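Local coordinates for protein SPI-1 type 3 secretion system pilotin (Salmonella typhimurium, PDB 6XFJ) that acts as the pilot protein that brings the secretin InvG to its proper place in the outer membrane and takes part in the synthesis of the type III secretion injectisome, at residues Q35-Y40 / A74-L79. Sequence-based numbering, arbitrary orientation.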
loop_
_atom_site.group_PDB
_atom_site.type_symbol
_atom_site.label_atom_id
_atom_site.label_comp_id
_atom_site.label_asym_id
_atom_site.label_seq_id
_atom_site.Cartn_x
_atom_site.Cartn_y
_atom_site.Cartn_z
ATOM N N GLN B 35 -4.684 -15.810 -2.992
ATOM C CA GLN B 35 -5.910 -16.654 -2.966
ATOM C C GLN B 35 -6.572 -16.634 -4.346
ATOM O O GLN B 35 -7.147 -17.671 -4.737
ATOM C CB GLN B 35 -6.864 -16.216 -1.855
ATOM C CG GLN B 35 -6.278 -16.497 -0.480
ATOM C CD GLN B 35 -7.118 -15.926 0.641
ATOM O OE1 GLN B 35 -7.815 -14.927 0.463
ATOM N NE2 GLN B 35 -7.052 -16.543 1.817
ATOM N N GLU B 36 -6.516 -15.499 -5.050
ATOM C CA GLU B 36 -7.136 -15.288 -6.394
ATOM C C GLU B 36 -6.243 -15.922 -7.489
ATOM O O GLU B 36 -6.705 -16.018 -8.624
ATOM C CB GLU B 36 -7.313 -13.786 -6.695
ATOM C CG GLU B 36 -8.439 -13.089 -5.970
ATOM C CD GLU B 36 -8.424 -11.576 -6.156
ATOM O OE1 GLU B 36 -7.458 -11.079 -6.806
ATOM O OE2 GLU B 36 -9.386 -10.892 -5.680
ATOM N N HIS B 37 -4.964 -16.199 -7.186
ATOM C CA HIS B 37 -3.982 -16.669 -8.202
ATOM C C HIS B 37 -3.210 -17.863 -7.661
ATOM O O HIS B 37 -1.976 -17.795 -7.577
ATOM C CB HIS B 37 -3.058 -15.514 -8.609
ATOM C CG HIS B 37 -3.769 -14.333 -9.164
ATOM N ND1 HIS B 37 -4.311 -13.329 -8.344
ATOM C CD2 HIS B 37 -3.999 -13.954 -10.446
ATOM C CE1 HIS B 37 -4.885 -12.407 -9.118
ATOM N NE2 HIS B 37 -4.712 -12.768 -10.407
ATOM N N PRO B 38 -3.869 -19.019 -7.450
ATOM C CA PRO B 38 -3.240 -20.170 -6.807
ATOM C C PRO B 38 -2.175 -20.866 -7.657
ATOM O O PRO B 38 -1.444 -21.693 -7.124
ATOM C CB PRO B 38 -4.422 -21.116 -6.569
ATOM C CG PRO B 38 -5.450 -20.704 -7.602
ATOM C CD PRO B 38 -5.291 -19.200 -7.702
ATOM N N GLN B 39 -2.093 -20.554 -8.945
ATOM C CA GLN B 39 -0.954 -21.048 -9.786
ATOM C C GLN B 39 0.404 -20.737 -9.140
ATOM O O GLN B 39 1.363 -21.517 -9.271
ATOM C CB GLN B 39 -1.025 -20.492 -11.210
ATOM C CG GLN B 39 0.066 -20.998 -12.134
ATOM C CD GLN B 39 0.185 -22.508 -12.245
ATOM O OE1 GLN B 39 -0.800 -23.270 -12.144
ATOM N NE2 GLN B 39 1.424 -22.941 -12.479
ATOM N N TYR B 40 0.519 -19.610 -8.469
ATOM C CA TYR B 40 1.785 -19.206 -7.824
ATOM C C TYR B 40 2.148 -20.080 -6.624
ATOM O O TYR B 40 3.318 -20.047 -6.219
ATOM C CB TYR B 40 1.772 -17.715 -7.518
ATOM C CG TYR B 40 1.666 -16.934 -8.794
ATOM C CD1 TYR B 40 2.719 -16.950 -9.697
ATOM C CD2 TYR B 40 0.569 -16.149 -9.088
ATOM C CE1 TYR B 40 2.632 -16.249 -10.884
ATOM C CE2 TYR B 40 0.495 -15.407 -10.260
ATOM C CZ TYR B 40 1.520 -15.481 -11.184
ATOM O OH TYR B 40 1.431 -14.767 -12.359
ATOM N N ALA B 74 -0.184 -6.026 -11.381
ATOM C CA ALA B 74 0.636 -5.536 -12.518
ATOM C C ALA B 74 1.743 -6.532 -12.893
ATOM O O ALA B 74 1.925 -6.789 -14.087
ATOM C CB ALA B 74 1.207 -4.186 -12.224
ATOM N N ALA B 75 2.403 -7.098 -11.906
ATOM C CA ALA B 75 3.474 -8.085 -12.156
ATOM C C ALA B 75 2.894 -9.316 -12.862
ATOM O O ALA B 75 3.460 -9.756 -13.873
ATOM C CB ALA B 75 4.134 -8.423 -10.857
ATOM N N HIS B 76 1.726 -9.751 -12.390
ATOM C CA HIS B 76 1.057 -10.907 -12.989
ATOM C C HIS B 76 0.725 -10.582 -14.438
ATOM O O HIS B 76 0.904 -11.439 -15.312
ATOM C CB HIS B 76 -0.162 -11.202 -12.149
ATOM C CG HIS B 76 -1.108 -12.151 -12.756
ATOM N ND1 HIS B 76 -0.845 -13.487 -12.876
ATOM C CD2 HIS B 76 -2.374 -11.942 -13.212
ATOM C CE1 HIS B 76 -1.911 -14.088 -13.408
ATOM N NE2 HIS B 76 -2.848 -13.148 -13.655
ATOM N N GLU B 77 0.134 -9.439 -14.679
ATOM C CA GLU B 77 -0.286 -9.062 -16.044
ATOM C C GLU B 77 0.903 -8.908 -16.965
ATOM O O GLU B 77 0.810 -9.257 -18.133
ATOM C CB GLU B 77 -1.124 -7.784 -15.993
ATOM C CG GLU B 77 -2.489 -7.974 -15.365
ATOM C CD GLU B 77 -3.418 -6.772 -15.335
ATOM O OE1 GLU B 77 -3.312 -5.960 -16.172
ATOM O OE2 GLU B 77 -4.314 -6.755 -14.497
ATOM N N ARG B 78 2.010 -8.392 -16.441
ATOM C CA ARG B 78 3.211 -8.286 -17.275
ATOM C C ARG B 78 3.678 -9.715 -17.669
ATOM O O ARG B 78 4.112 -9.921 -18.830
ATOM C CB ARG B 78 4.342 -7.515 -16.589
ATOM C CG ARG B 78 4.042 -6.035 -16.425
ATOM C CD ARG B 78 5.165 -5.306 -15.704
ATOM N NE ARG B 78 4.858 -3.899 -15.522
ATOM C CZ ARG B 78 5.733 -2.972 -15.154
ATOM N NH1 ARG B 78 6.992 -3.311 -14.928
ATOM N NH2 ARG B 78 5.326 -1.727 -14.979
ATOM N N LEU B 79 3.632 -10.677 -16.749
ATOM C CA LEU B 79 3.960 -12.079 -17.074
ATOM C C LEU B 79 3.012 -12.576 -18.159
ATOM O O LEU B 79 3.485 -13.272 -19.055
ATOM C CB LEU B 79 3.829 -12.974 -15.849
ATOM C CG LEU B 79 4.957 -12.856 -14.839
ATOM C CD1 LEU B 79 4.822 -13.926 -13.766
ATOM C CD2 LEU B 79 6.298 -12.993 -15.539
#
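An aromatic cluster of His37, Tyr40 and His76 joins the turn after helix 25-36 to the C-terminal helix 68-80 in this all-helical C-terminal part of the pilotin. His76 is the central member. With CG anti to the backbone N (chi1 168°), its imidazole lies beside the carbonyl carbon, and there it meets both other rings. The two histidines form an edge-to-face pair. The CD2 side of His37 points at one face of His76, toward the rim, and His37 CD2 is 3.5 Å from His76 NE2. The His37 and His76 ring centroids are 4.5 Å apart and the planes are turned by 65°. Tyr40 meets His76 at its edge instead. The phenol OH of Tyr40 lies in the imidazole plane, 2.7 Å from His76 ND1, and forms a hydrogen bond. Either atom could be the donor. The Tyr40 and His76 rings stand almost perpendicular, at 83°, rim to rim, and neither lies over the face of the other. One turn further along helix 68-80, Leu79 CD1 makes a loose apolar contact with Tyr40 CE1 at 4.3 Å and also lies near the phenol oxygen. A backbone bond from Tyr40 N to His37 O spans the turn. His37 ND1 is bonded to Phe33 O, and the His37 ring also stacks on Phe33. Tyr40 is buried and packs further on Phe34 and on Leu50. Through these residues the contact joins helix 68-80 to the end of helix 25-36, and Tyr40 extends it to helix 44-59. His76 is held in two ways, by a hydrogen bond in its plane and by a ring against its face, and together these should restrict its rotation. The bond to Tyr40 also gives the hydroxyl of a buried side chain a polar partner.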